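Long-range contacts in Rho-class glutathione S-transferase (Laternula elliptica, PDB 3QAV), which probably transfers glutathione onto electrophilic substrates, as members of the glutathione S-transferase superfamily generally do: residues Val196-Asn201 and Gly237-Leu242; Val160-Trp165 and Asp204-Ile209. All blocks are in the same frame, centred on the assembly; numbering follows the deposited sequence.

Both contacts lie in the helical part of the chain, their centres about 16 and 17 Å from the centre of the chain, on the same side, and away from the residues that bind glutathione. Interaction 1 fastens the C-terminal tail to the end of helix 183-197; interaction 2 packs the start of helix 207-217 on the long helix 148-172. Their centres are about 14 Å apart, and the segments alternate along the chain. They meet where Leu242 CD2 comes within 4.3 Å of Leu162 CD2. Polar links join them too: Ser205 bonds through OG to the carbonyl of Cys243, just past the tail segment, and weakly to that of Asn201.

Interaction 1 of 2, residues Val196-Asn201 and Gly237-Leu242; sequences VRQGAN and GNLLDL
Gln198 supplies both acceptors for the hydrogen bonds that bind the tail here. Its backbone O takes the N-H of Leu239 at 2.8 Å, with the donor tilted 32° from the carbonyl plane. Its side chain, bent at chi2 (-73°), runs beside Asn238 and points the same way. OE1 is gripped twice by that one residue: Asn238 N lies in the carbonyl plane at 3.2 Å, while Asn238 ND2 reaches the same oxygen from a tilted position, the two amide planes standing 38° apart.

Weaker C-H...O contacts continue the docking: Gly237 CA meets Gln198 O at 3.1 Å, Leu240 CA faces Gly199 O, and Ala200 CA approaches Leu239 O. The tail can present these groups together because 237-240 folds into a type I beta turn. Helix 183-197 ends at a Schellman motif, with Gly199 at positive phi; a CB there would run into Leu240 CD2 and press on the preceding carbonyl oxygen.

The apolar packing lies alongside. Leu239 lays CG against Gln198 CB at 3.6 Å. Its CB meets the methyl of Ala200, CB to CB, at 4.1 Å. Leu240 CD2 rests over the Gly199 backbone, 3.6 Å from Gly199 CA. Beyond the two segments, Leu239 also packs on Ile195 of helix 183-197 and on Phe135 and Val136 of helix 133-141.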
loop_
_atom_site.group_PDB
_atom_site.type_symbol
_atom_site.label_atom_id
_atom_site.label_comp_id
_atom_site.label_asym_id
_atom_site.label_seq_id
_atom_site.Cartn_x
_atom_site.Cartn_y
_atom_site.Cartn_z
ATOM N N VAL A 196 -4.247 -18.097 9.542
ATOM C CA VAL A 196 -4.457 -19.202 10.470
ATOM C C VAL A 196 -5.900 -19.172 10.969
ATOM O O VAL A 196 -6.539 -20.215 11.100
ATOM C CB VAL A 196 -3.504 -19.104 11.686
ATOM C CG1 VAL A 196 -3.863 -20.164 12.720
ATOM C CG2 VAL A 196 -2.061 -19.279 11.233
ATOM N N ARG A 197 -6.412 -17.977 11.244
ATOM C CA ARG A 197 -7.784 -17.829 11.720
ATOM C C ARG A 197 -8.751 -18.499 10.749
ATOM O O ARG A 197 -9.701 -19.151 11.165
ATOM C CB ARG A 197 -8.140 -16.345 11.867
ATOM C CG ARG A 197 -9.633 -16.030 11.945
ATOM C CD ARG A 197 -10.269 -16.428 13.278
ATOM N NE ARG A 197 -11.663 -15.978 13.354
ATOM C CZ ARG A 197 -12.496 -16.239 14.361
ATOM N NH1 ARG A 197 -13.740 -15.783 14.324
ATOM N NH2 ARG A 197 -12.096 -16.951 15.408
ATOM N N GLN A 198 -8.501 -18.342 9.457
ATOM C CA GLN A 198 -9.360 -18.930 8.440
ATOM C C GLN A 198 -9.161 -20.438 8.346
ATOM O O GLN A 198 -9.718 -21.090 7.467
ATOM C CB GLN A 198 -9.091 -18.282 7.086
ATOM C CG GLN A 198 -9.510 -16.821 7.004
ATOM C CD GLN A 198 -11.017 -16.641 6.949
ATOM O OE1 GLN A 198 -11.766 -17.600 6.731
ATOM N NE2 GLN A 198 -11.470 -15.402 7.128
ATOM N N GLY A 199 -8.341 -20.980 9.244
ATOM C CA GLY A 199 -8.118 -22.417 9.278
ATOM C C GLY A 199 -6.981 -23.030 8.481
ATOM O O GLY A 199 -6.982 -24.239 8.245
ATOM N N ALA A 200 -6.012 -22.226 8.058
ATOM C CA ALA A 200 -4.886 -22.767 7.303
ATOM C C ALA A 200 -4.031 -23.656 8.217
ATOM O O ALA A 200 -3.809 -23.333 9.390
ATOM C CB ALA A 200 -4.046 -21.641 6.737
ATOM N N ASN A 201 -3.571 -24.779 7.672
ATOM C CA ASN A 201 -2.730 -25.723 8.408
ATOM C C ASN A 201 -1.344 -25.576 7.802
ATOM O O ASN A 201 -1.015 -26.227 6.807
ATOM C CB ASN A 201 -3.251 -27.161 8.226
ATOM C CG ASN A 201 -2.482 -28.180 9.062
ATOM O OD1 ASN A 201 -2.798 -29.374 9.054
ATOM N ND2 ASN A 201 -1.470 -27.714 9.785
ATOM N N GLY A 237 -13.226 -20.602 8.618
ATOM C CA GLY A 237 -12.719 -21.786 7.941
ATOM C C GLY A 237 -12.588 -21.749 6.426
ATOM O O GLY A 237 -12.690 -22.792 5.772
ATOM N N ASN A 238 -12.343 -20.573 5.857
ATOM C CA ASN A 238 -12.212 -20.458 4.408
ATOM C C ASN A 238 -10.860 -20.902 3.846
ATOM O O ASN A 238 -10.673 -20.940 2.633
ATOM C CB ASN A 238 -12.515 -19.026 3.970
ATOM C CG ASN A 238 -13.994 -18.713 4.012
ATOM O OD1 ASN A 238 -14.774 -19.278 3.249
ATOM N ND2 ASN A 238 -14.391 -17.818 4.910
ATOM N N LEU A 239 -9.922 -21.242 4.724
ATOM C CA LEU A 239 -8.606 -21.698 4.285
ATOM C C LEU A 239 -8.293 -23.091 4.823
ATOM O O LEU A 239 -7.144 -23.532 4.800
ATOM C CB LEU A 239 -7.523 -20.707 4.722
ATOM C CG LEU A 239 -7.544 -19.369 3.968
ATOM C CD1 LEU A 239 -6.458 -18.456 4.505
ATOM C CD2 LEU A 239 -7.339 -19.613 2.475
ATOM N N LEU A 240 -9.325 -23.778 5.306
ATOM C CA LEU A 240 -9.172 -25.125 5.838
ATOM C C LEU A 240 -8.647 -26.079 4.769
ATOM O O LEU A 240 -7.974 -27.064 5.081
ATOM C CB LEU A 240 -10.512 -25.647 6.372
ATOM C CG LEU A 240 -11.076 -25.000 7.643
ATOM C CD1 LEU A 240 -12.479 -25.537 7.920
ATOM C CD2 LEU A 240 -10.157 -25.292 8.819
ATOM N N ASP A 241 -8.938 -25.769 3.509
ATOM C CA ASP A 241 -8.515 -26.607 2.390
ATOM C C ASP A 241 -7.262 -26.092 1.680
ATOM O O ASP A 241 -6.765 -26.727 0.749
ATOM C CB ASP A 241 -9.653 -26.717 1.375
ATOM C CG ASP A 241 -9.955 -25.394 0.698
ATOM O OD1 ASP A 241 -10.167 -24.392 1.412
ATOM O OD2 ASP A 241 -9.981 -25.356 -0.548
ATOM N N LEU A 242 -6.756 -24.942 2.113
ATOM C CA LEU A 242 -5.572 -24.364 1.488
ATOM C C LEU A 242 -4.387 -25.307 1.567
ATOM O O LEU A 242 -3.828 -25.712 0.545
ATOM C CB LEU A 242 -5.205 -23.040 2.160
ATOM C CG LEU A 242 -4.014 -22.280 1.568
ATOM C CD1 LEU A 242 -4.246 -22.030 0.090
ATOM C CD2 LEU A 242 -3.837 -20.963 2.301
#

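Interaction 2 of 2, residues Val160-Trp165 and Asp204-Ile209; sequences VELGHW and DSYPNI
Leu162 lies over one face of the Tyr206 ring, its side chain crossing that of the tyrosine at about a right angle. CB does the closest touching: it stands 3.4 Å above the ring plane, displaced toward the rim at CZ, and makes a CH-pi contact 3.9 Å from the centroid. On the same side of the ring but outside its rim, CD2 of the leucine comes to 3.6 Å from Tyr206 CE2. The ring also comes up to the helix backbone, CE1 of Tyr206 lying 3.9 Å from Gly163 N in an oblique approach.

Tyr206 holds the N-cap position of helix 207-217. With CG anti to its carbonyl carbon (chi1 -66°), the ring extends from this helix start to the flank of helix 148-172, where OH hydrogen-bonds to the carbonyl of His159. Cut back to an alanine, this position would probably leave a gap beside Leu162 and the His159 carbonyl without its hydroxyl partner.

One turn further on, Ile209 extends its CD1 methyl to Leu162 O at 3.7 Å and to Trp165 CB at 4.1 Å. The indole itself turns away from 204-209: NE1 bonds to Glu161 OE2 at 2.7 Å, on the lone pair away from the other carboxylate oxygen. That same OE2 makes a salt bridge to Arg75 of the second subunit, and Phe188 stacks on the indole.

The direct packing is thus largely carbon on carbon and on the ring, with backbone atoms of helix 148-172 brushed by Ile209 and Tyr206. Polar bonds to that helix flank it: the tyrosine hydroxyl on the His159 carbonyl, and Asn208 N, at the start of helix 207-217, on Glu166 OE2.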
loop_
_atom_site.group_PDB
_atom_site.type_symbol
_atom_site.label_atom_id
_atom_site.label_comp_id
_atom_site.label_asym_id
_atom_site.label_seq_id
_atom_site.Cartn_x
_atom_site.Cartn_y
_atom_site.Cartn_z
ATOM N N VAL A 160 2.086 -19.700 -4.153
ATOM C CA VAL A 160 3.284 -19.029 -4.650
ATOM C C VAL A 160 3.653 -17.863 -3.735
ATOM O O VAL A 160 4.804 -17.720 -3.319
ATOM C CB VAL A 160 3.081 -18.494 -6.080
ATOM C CG1 VAL A 160 4.279 -17.650 -6.498
ATOM C CG2 VAL A 160 2.900 -19.660 -7.039
ATOM N N GLU A 161 2.668 -17.035 -3.417
ATOM C CA GLU A 161 2.891 -15.895 -2.540
ATOM C C GLU A 161 3.495 -16.333 -1.203
ATOM O O GLU A 161 4.513 -15.793 -0.764
ATOM C CB GLU A 161 1.573 -15.172 -2.301
ATOM C CG GLU A 161 1.670 -13.962 -1.388
ATOM C CD GLU A 161 2.603 -12.879 -1.910
ATOM O OE1 GLU A 161 2.578 -12.585 -3.127
ATOM O OE2 GLU A 161 3.350 -12.307 -1.089
ATOM N N LEU A 162 2.865 -17.312 -0.558
ATOM C CA LEU A 162 3.347 -17.807 0.728
ATOM C C LEU A 162 4.774 -18.338 0.636
ATOM O O LEU A 162 5.534 -18.259 1.600
ATOM C CB LEU A 162 2.409 -18.903 1.261
ATOM C CG LEU A 162 1.260 -18.483 2.189
ATOM C CD1 LEU A 162 0.659 -17.165 1.736
ATOM C CD2 LEU A 162 0.204 -19.580 2.217
ATOM N N GLY A 163 5.131 -18.876 -0.528
ATOM C CA GLY A 163 6.470 -19.409 -0.721
ATOM C C GLY A 163 7.529 -18.349 -0.483
ATOM O O GLY A 163 8.560 -18.613 0.132
ATOM N N HIS A 164 7.262 -17.136 -0.957
ATOM C CA HIS A 164 8.195 -16.029 -0.791
ATOM C C HIS A 164 8.502 -15.793 0.676
ATOM O O HIS A 164 9.664 -15.741 1.078
ATOM C CB HIS A 164 7.612 -14.757 -1.398
ATOM C CG HIS A 164 7.526 -14.786 -2.891
ATOM N ND1 HIS A 164 6.369 -14.478 -3.575
ATOM C CD2 HIS A 164 8.461 -15.048 -3.834
ATOM C CE1 HIS A 164 6.595 -14.547 -4.874
ATOM N NE2 HIS A 164 7.858 -14.890 -5.059
ATOM N N TRP A 165 7.451 -15.666 1.479
ATOM C CA TRP A 165 7.611 -15.420 2.903
ATOM C C TRP A 165 8.246 -16.607 3.617
ATOM O O TRP A 165 9.023 -16.430 4.559
ATOM C CB TRP A 165 6.254 -15.055 3.518
ATOM C CG TRP A 165 5.612 -13.906 2.791
ATOM C CD1 TRP A 165 4.680 -13.983 1.802
ATOM C CD2 TRP A 165 5.942 -12.515 2.922
ATOM N NE1 TRP A 165 4.410 -12.731 1.303
ATOM C CE2 TRP A 165 5.171 -11.812 1.974
ATOM C CE3 TRP A 165 6.817 -11.797 3.748
ATOM C CZ2 TRP A 165 5.246 -10.424 1.827
ATOM C CZ3 TRP A 165 6.892 -10.414 3.604
ATOM C CH2 TRP A 165 6.110 -9.744 2.649
ATOM N N ASP A 204 3.097 -28.387 8.332
ATOM C CA ASP A 204 3.990 -29.132 7.456
ATOM C C ASP A 204 4.263 -28.533 6.077
ATOM O O ASP A 204 5.335 -28.745 5.512
ATOM C CB ASP A 204 3.475 -30.565 7.323
ATOM C CG ASP A 204 3.392 -31.268 8.665
ATOM O OD1 ASP A 204 4.448 -31.452 9.305
ATOM O OD2 ASP A 204 2.275 -31.628 9.089
ATOM N N SER A 205 3.309 -27.785 5.534
ATOM C CA SER A 205 3.493 -27.178 4.223
ATOM C C SER A 205 4.401 -25.942 4.270
ATOM O O SER A 205 5.208 -25.725 3.368
ATOM C CB SER A 205 2.132 -26.816 3.618
ATOM O OG SER A 205 1.344 -26.064 4.529
ATOM N N TYR A 206 4.269 -25.146 5.331
ATOM C CA TYR A 206 5.068 -23.931 5.512
ATOM C C TYR A 206 5.595 -23.887 6.940
ATOM O O TYR A 206 5.188 -23.041 7.741
ATOM C CB TYR A 206 4.213 -22.694 5.255
ATOM C CG TYR A 206 3.755 -22.566 3.826
ATOM C CD1 TYR A 206 4.647 -22.206 2.820
ATOM C CD2 TYR A 206 2.432 -22.818 3.477
ATOM C CE1 TYR A 206 4.234 -22.098 1.498
ATOM C CE2 TYR A 206 2.007 -22.713 2.157
ATOM C CZ TYR A 206 2.915 -22.352 1.175
ATOM O OH TYR A 206 2.499 -22.248 -0.129
ATOM N N PRO A 207 6.521 -24.795 7.272
ATOM C CA PRO A 207 7.117 -24.887 8.609
ATOM C C PRO A 207 7.722 -23.614 9.206
ATOM O O PRO A 207 7.584 -23.377 10.406
ATOM C CB PRO A 207 8.143 -26.015 8.453
ATOM C CG PRO A 207 8.495 -25.957 6.989
ATOM C CD PRO A 207 7.155 -25.749 6.347
ATOM N N ASN A 208 8.381 -22.795 8.392
ATOM C CA ASN A 208 8.996 -21.576 8.922
ATOM C C ASN A 208 7.970 -20.512 9.266
ATOM O O ASN A 208 8.130 -19.781 10.242
ATOM C CB ASN A 208 10.027 -21.009 7.948
ATOM C CG ASN A 208 11.183 -21.952 7.720
ATOM O OD1 ASN A 208 11.238 -22.650 6.710
ATOM N ND2 ASN A 208 12.107 -21.994 8.666
ATOM N N ILE A 209 6.918 -20.422 8.464
ATOM C CA ILE A 209 5.875 -19.448 8.737
ATOM C C ILE A 209 5.156 -19.894 10.003
ATOM O O ILE A 209 4.858 -19.077 10.872
ATOM C CB ILE A 209 4.870 -19.347 7.576
ATOM C CG1 ILE A 209 5.573 -18.772 6.338
ATOM C CG2 ILE A 209 3.677 -18.495 7.994
ATOM C CD1 ILE A 209 4.660 -18.497 5.160
#